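Local coordinates for protein CmeC (Campylobacter jejuni, PDB 4MT4) that probably serves as the outer-membrane exit channel of a drug efflux system, forming a trimer whose beta barrel continues into a long helical tunnel, at residues 35-40 and 154-159; 147-152 and 454-459. One frame throughout, in Å; residues are numbered along the deposited sequence.

Contacts 1 and 2 lie about 15 Å apart, centre to centre, and share the long helix 129-195, on which 147-152 and 154-159 are separated by a single residue. Along the chain the order is 35-40, 147-152, 154-159, 454-459, so the pairings alternate: each terminal segment passes over the nearer helical segment and pairs with the farther one. A weak ion pair between K35 and E454 bridges the two contacts. They illustrate how an outer membrane factor uses both ends of its chain: peptide outside the beta strands and long helices is laid against one of those helices, as in the equatorial region of TolC-like channels.

Contact 1 (35-40 and 154-159); sequences KNWWKD and SVISNT
The long helix 129-195, part of the helical barrel of this outer membrane factor, presents I156 to two successive tryptophans, W37 and W38, of the 3-10 turn that leads toward helix 44-56. The two branches of I156 divide the work. CG2, anti to the backbone N, approaches both indoles, 3.7 Å from W37 CZ2 and 3.8 Å from W38 CE3, while the extended CG1 branch carries CD1 to 3.7 Å from W38 CZ3. Both approaches to the rings are oblique. Within the turn, W38 CE3 sits 4.0 Å above the plane of the W37 ring, over its centre, which sets the two indoles side by side before I156. The layering is consistent with the equatorial region of TolC-like channels, where chain termini and short helices pack outside the long ones: W37 also touches V440 and I443 of helix 411-445, and W38 reaches N47 and V50 of helix 44-56. S157 OG is 3.8 Å from W37 CZ2 and is itself hydrogen-bonded to L153 O, one turn back. On the same helix, V155 O takes two bonds from T159, through its backbone N and its OG1.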
loop_
_atom_site.group_PDB
_atom_site.type_symbol
_atom_site.label_atom_id
_atom_site.label_comp_id
_atom_site.label_asym_id
_atom_site.label_seq_id
_atom_site.Cartn_x
_atom_site.Cartn_y
_atom_site.Cartn_z
ATOM N N LYS B 35 -26.227 -17.005 4.072
ATOM C CA LYS B 35 -25.692 -16.043 3.110
ATOM C C LYS B 35 -25.901 -14.596 3.554
ATOM O O LYS B 35 -25.004 -13.765 3.424
ATOM C CB LYS B 35 -26.331 -16.262 1.735
ATOM C CG LYS B 35 -26.016 -17.611 1.106
ATOM C CD LYS B 35 -24.554 -17.706 0.700
ATOM C CE LYS B 35 -24.267 -19.008 -0.033
ATOM N NZ LYS B 35 -25.074 -19.146 -1.277
ATOM N N ASN B 36 -27.086 -14.301 4.077
ATOM C CA ASN B 36 -27.390 -12.970 4.591
ATOM C C ASN B 36 -27.389 -12.940 6.118
ATOM O O ASN B 36 -28.411 -12.668 6.748
ATOM C CB ASN B 36 -28.738 -12.483 4.053
ATOM C CG ASN B 36 -29.829 -13.526 4.184
ATOM O OD1 ASN B 36 -29.625 -14.585 4.777
ATOM N ND2 ASN B 36 -31.000 -13.227 3.634
ATOM N N TRP B 37 -26.225 -13.213 6.700
ATOM C CA TRP B 37 -26.067 -13.342 8.146
ATOM C C TRP B 37 -26.396 -12.070 8.930
ATOM O O TRP B 37 -26.725 -12.134 10.115
ATOM C CB TRP B 37 -24.635 -13.777 8.467
ATOM C CG TRP B 37 -23.609 -13.021 7.681
ATOM C CD1 TRP B 37 -23.057 -13.388 6.486
ATOM C CD2 TRP B 37 -23.022 -11.759 8.022
ATOM N NE1 TRP B 37 -22.160 -12.437 6.067
ATOM C CE2 TRP B 37 -22.119 -11.426 6.992
ATOM C CE3 TRP B 37 -23.167 -10.880 9.100
ATOM C CZ2 TRP B 37 -21.367 -10.253 7.007
ATOM C CZ3 TRP B 37 -22.420 -9.715 9.113
ATOM C CH2 TRP B 37 -21.532 -9.413 8.074
ATOM N N TRP B 38 -26.312 -10.919 8.269
ATOM C CA TRP B 38 -26.456 -9.638 8.956
ATOM C C TRP B 38 -27.890 -9.355 9.404
ATOM O O TRP B 38 -28.121 -8.490 10.249
ATOM C CB TRP B 38 -25.960 -8.501 8.061
ATOM C CG TRP B 38 -26.703 -8.379 6.768
ATOM C CD1 TRP B 38 -27.847 -7.671 6.545
ATOM C CD2 TRP B 38 -26.351 -8.979 5.515
ATOM N NE1 TRP B 38 -28.231 -7.795 5.232
ATOM C CE2 TRP B 38 -27.329 -8.593 4.579
ATOM C CE3 TRP B 38 -25.305 -9.807 5.096
ATOM C CZ2 TRP B 38 -27.293 -9.005 3.248
ATOM C CZ3 TRP B 38 -25.269 -10.215 3.775
ATOM C CH2 TRP B 38 -26.257 -9.814 2.867
ATOM N N LYS B 39 -28.848 -10.084 8.842
ATOM C CA LYS B 39 -30.252 -9.894 9.193
ATOM C C LYS B 39 -30.597 -10.518 10.544
ATOM O O LYS B 39 -31.691 -10.310 11.069
ATOM C CB LYS B 39 -31.161 -10.474 8.107
ATOM C CG LYS B 39 -31.120 -9.717 6.791
ATOM C CD LYS B 39 -32.202 -10.195 5.838
ATOM C CE LYS B 39 -32.229 -9.352 4.573
ATOM N NZ LYS B 39 -33.316 -9.763 3.641
ATOM N N ASP B 40 -29.661 -11.275 11.107
ATOM C CA ASP B 40 -29.870 -11.916 12.401
ATOM C C ASP B 40 -29.651 -10.938 13.554
ATOM O O ASP B 40 -29.801 -11.300 14.722
ATOM C CB ASP B 40 -28.951 -13.130 12.555
ATOM C CG ASP B 40 -29.406 -14.312 11.723
ATOM O OD1 ASP B 40 -30.633 -14.481 11.551
ATOM O OD2 ASP B 40 -28.541 -15.074 11.240
ATOM N N SER B 154 -15.971 -8.472 2.457
ATOM C CA SER B 154 -15.216 -7.396 3.093
ATOM C C SER B 154 -16.028 -6.104 3.176
ATOM O O SER B 154 -16.063 -5.450 4.216
ATOM C CB SER B 154 -13.914 -7.144 2.333
ATOM O OG SER B 154 -13.251 -5.986 2.812
ATOM N N VAL B 155 -16.671 -5.745 2.070
ATOM C CA VAL B 155 -17.480 -4.532 1.995
ATOM C C VAL B 155 -18.670 -4.602 2.949
ATOM O O VAL B 155 -18.962 -3.638 3.660
ATOM C CB VAL B 155 -17.982 -4.286 0.554
ATOM C CG1 VAL B 155 -19.110 -3.271 0.539
ATOM C CG2 VAL B 155 -16.835 -3.827 -0.330
ATOM N N ILE B 156 -19.343 -5.748 2.967
ATOM C CA ILE B 156 -20.483 -5.948 3.856
ATOM C C ILE B 156 -20.064 -5.896 5.324
ATOM O O ILE B 156 -20.685 -5.208 6.134
ATOM C CB ILE B 156 -21.189 -7.296 3.585
ATOM C CG1 ILE B 156 -21.813 -7.304 2.188
ATOM C CG2 ILE B 156 -22.256 -7.564 4.633
ATOM C CD1 ILE B 156 -22.523 -8.602 1.848
ATOM N N SER B 157 -19.002 -6.623 5.658
ATOM C CA SER B 157 -18.501 -6.664 7.028
ATOM C C SER B 157 -18.075 -5.286 7.517
ATOM O O SER B 157 -18.355 -4.907 8.656
ATOM C CB SER B 157 -17.329 -7.639 7.135
ATOM O OG SER B 157 -17.744 -8.961 6.843
ATOM N N ASN B 158 -17.397 -4.539 6.652
ATOM C CA ASN B 158 -16.958 -3.191 6.987
ATOM C C ASN B 158 -18.136 -2.248 7.189
ATOM O O ASN B 158 -18.103 -1.387 8.066
ATOM C CB ASN B 158 -16.030 -2.640 5.902
ATOM C CG ASN B 158 -14.655 -3.280 5.928
ATOM O OD1 ASN B 158 -14.249 -3.865 6.932
ATOM N ND2 ASN B 158 -13.928 -3.165 4.823
ATOM N N THR B 159 -19.176 -2.420 6.378
ATOM C CA THR B 159 -20.386 -1.612 6.486
ATOM C C THR B 159 -21.119 -1.885 7.799
ATOM O O THR B 159 -21.571 -0.957 8.474
ATOM C CB THR B 159 -21.343 -1.875 5.308
ATOM O OG1 THR B 159 -20.713 -1.479 4.082
ATOM C CG2 THR B 159 -22.637 -1.098 5.480
#

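Contact 2 (147-152 and 454-459); sequences DYEAAR and EDTSKN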
loop_
_atom_site.group_PDB
_atom_site.type_symbol
_atom_site.label_atom_id
_atom_site.label_comp_id
_atom_site.label_asym_id
_atom_site.label_seq_id
_atom_site.Cartn_x
_atom_site.Cartn_y
_atom_site.Cartn_z
ATOM N N ASP B 147 -12.120 -13.414 -5.815
ATOM C CA ASP B 147 -11.719 -12.089 -5.356
ATOM C C ASP B 147 -12.933 -11.179 -5.200
ATOM O O ASP B 147 -12.959 -10.310 -4.332
ATOM C CB ASP B 147 -10.714 -11.455 -6.322
ATOM C CG ASP B 147 -9.306 -11.983 -6.130
ATOM O OD1 ASP B 147 -9.020 -12.544 -5.053
ATOM O OD2 ASP B 147 -8.480 -11.829 -7.055
ATOM N N TYR B 148 -13.938 -11.387 -6.044
ATOM C CA TYR B 148 -15.174 -10.617 -5.956
ATOM C C TYR B 148 -15.971 -11.015 -4.720
ATOM O O TYR B 148 -16.539 -10.166 -4.034
ATOM C CB TYR B 148 -16.029 -10.805 -7.209
ATOM C CG TYR B 148 -17.399 -10.166 -7.109
ATOM C CD1 TYR B 148 -17.557 -8.793 -7.244
ATOM C CD2 TYR B 148 -18.534 -10.937 -6.883
ATOM C CE1 TYR B 148 -18.807 -8.205 -7.155
ATOM C CE2 TYR B 148 -19.786 -10.359 -6.792
ATOM C CZ TYR B 148 -19.917 -8.992 -6.928
ATOM O OH TYR B 148 -21.163 -8.410 -6.839
ATOM N N GLU B 149 -16.012 -12.315 -4.449
ATOM C CA GLU B 149 -16.680 -12.836 -3.263
ATOM C C GLU B 149 -15.989 -12.339 -2.000
ATOM O O GLU B 149 -16.639 -12.002 -1.011
ATOM C CB GLU B 149 -16.704 -14.365 -3.283
ATOM C CG GLU B 149 -17.490 -14.968 -4.438
ATOM C CD GLU B 149 -18.990 -14.964 -4.202
ATOM O OE1 GLU B 149 -19.449 -14.305 -3.245
ATOM O OE2 GLU B 149 -19.711 -15.629 -4.973
ATOM N N ALA B 150 -14.661 -12.298 -2.047
ATOM C CA ALA B 150 -13.867 -11.794 -0.936
ATOM C C ALA B 150 -14.117 -10.306 -0.734
ATOM O O ALA B 150 -14.204 -9.828 0.397
ATOM C CB ALA B 150 -12.390 -12.057 -1.179
ATOM N N ALA B 151 -14.238 -9.579 -1.838
ATOM C CA ALA B 151 -14.496 -8.146 -1.787
ATOM C C ALA B 151 -15.902 -7.864 -1.269
ATOM O O ALA B 151 -16.113 -6.915 -0.518
ATOM C CB ALA B 151 -14.300 -7.522 -3.158
ATOM N N ARG B 152 -16.856 -8.697 -1.674
ATOM C CA ARG B 152 -18.240 -8.550 -1.239
ATOM C C ARG B 152 -18.352 -8.730 0.270
ATOM O O ARG B 152 -18.958 -7.910 0.960
ATOM C CB ARG B 152 -19.142 -9.554 -1.959
ATOM C CG ARG B 152 -20.630 -9.276 -1.822
ATOM C CD ARG B 152 -21.456 -10.294 -2.596
ATOM N NE ARG B 152 -22.833 -9.851 -2.797
ATOM C CZ ARG B 152 -23.836 -10.115 -1.966
ATOM N NH1 ARG B 152 -25.056 -9.671 -2.236
ATOM N NH2 ARG B 152 -23.621 -10.821 -0.865
ATOM N N GLU B 454 -20.070 -24.684 -4.831
ATOM C CA GLU B 454 -21.268 -24.229 -5.531
ATOM C C GLU B 454 -20.949 -23.578 -6.875
ATOM O O GLU B 454 -19.788 -23.331 -7.200
ATOM C CB GLU B 454 -22.049 -23.246 -4.659
ATOM C CG GLU B 454 -22.569 -23.833 -3.355
ATOM C CD GLU B 454 -23.337 -22.820 -2.529
ATOM O OE1 GLU B 454 -23.501 -21.673 -2.995
ATOM O OE2 GLU B 454 -23.776 -23.168 -1.412
ATOM N N ASP B 455 -21.993 -23.306 -7.653
ATOM C CA ASP B 455 -21.844 -22.597 -8.920
ATOM C C ASP B 455 -21.554 -21.126 -8.643
ATOM O O ASP B 455 -22.468 -20.340 -8.397
ATOM C CB ASP B 455 -23.103 -22.746 -9.779
ATOM C CG ASP B 455 -22.879 -22.342 -11.226
ATOM O OD1 ASP B 455 -21.863 -21.676 -11.521
ATOM O OD2 ASP B 455 -23.731 -22.685 -12.073
ATOM N N THR B 456 -20.276 -20.767 -8.684
ATOM C CA THR B 456 -19.838 -19.420 -8.336
ATOM C C THR B 456 -20.407 -18.367 -9.283
ATOM O O THR B 456 -20.873 -17.316 -8.845
ATOM C CB THR B 456 -18.303 -19.315 -8.339
ATOM O OG1 THR B 456 -17.744 -20.393 -7.579
ATOM C CG2 THR B 456 -17.859 -17.989 -7.736
ATOM N N SER B 457 -20.371 -18.657 -10.581
ATOM C CA SER B 457 -20.860 -17.727 -11.593
ATOM C C SER B 457 -22.355 -17.460 -11.429
ATOM O O SER B 457 -22.805 -16.317 -11.502
ATOM C CB SER B 457 -20.577 -18.267 -12.996
ATOM O OG SER B 457 -19.188 -18.459 -13.194
ATOM N N LYS B 458 -23.115 -18.524 -11.202
ATOM C CA LYS B 458 -24.551 -18.417 -10.979
ATOM C C LYS B 458 -24.849 -17.655 -9.688
ATOM O O LYS B 458 -25.780 -16.851 -9.632
ATOM C CB LYS B 458 -25.184 -19.809 -10.938
ATOM C CG LYS B 458 -26.574 -19.851 -10.344
ATOM C CD LYS B 458 -27.089 -21.276 -10.258
ATOM C CE LYS B 458 -28.314 -21.360 -9.367
ATOM N NZ LYS B 458 -27.999 -20.974 -7.961
ATOM N N ASN B 459 -24.049 -17.912 -8.657
ATOM C CA ASN B 459 -24.199 -17.218 -7.383
ATOM C C ASN B 459 -23.864 -15.734 -7.493
ATOM O O ASN B 459 -24.578 -14.891 -6.955
ATOM C CB ASN B 459 -23.322 -17.867 -6.311
ATOM C CG ASN B 459 -23.891 -19.179 -5.809
ATOM O OD1 ASN B 459 -25.102 -19.398 -5.847
ATOM N ND2 ASN B 459 -23.019 -20.060 -5.332
#
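E454 OE1 is held by two groups: the side chain of N459, a residue that also borders E149 across the contact, and the ammonium of K35. N459 ND2 donates to E454 OE1 at 2.9 Å, using the anti lone pair of the carboxylate oxygen, but the bond is bent, with an N-H...O angle of 131°, and OE1 lies 33° out of the amide plane. K35 NZ adds a long, weak ion pair. The N459 bond ties E454, just before the N-cap, to the first turn of helix 456-463; K35 links it to the N-terminal segment. That turn also has its own cap. D455 occupies the N-cap position, where D455 OD1 accepts a weak bond from K458 N at 3.4 Å, and D455 O receives N459 N at 2.9 Å.

Between the two segments the touching is light and involves no hydrogen bond. E149 points from the long helix toward the short one and bends at chi2 (-80°), which swings its carboxylate alongside the capped turn. E149 OE2 comes to 4.1 Å from the methyl T456 CG2 and 4.5 Å from N459 CB, so a buried acid faces mainly carbon here. E149 OE1 also lies near E463 OE2, and two such close acids would probably favour proton uptake by one of them. Firmer polar links flank this spot: S457 OG bonds to E145 OE2, Y148 OH to S464 OG, and R152 NH1 to E463 O. A short, N-capped helix from the C-terminal part of the chain is thus laid against the first half of the long helix 129-195, consistent with the equatorial domain of the TolC-like fold.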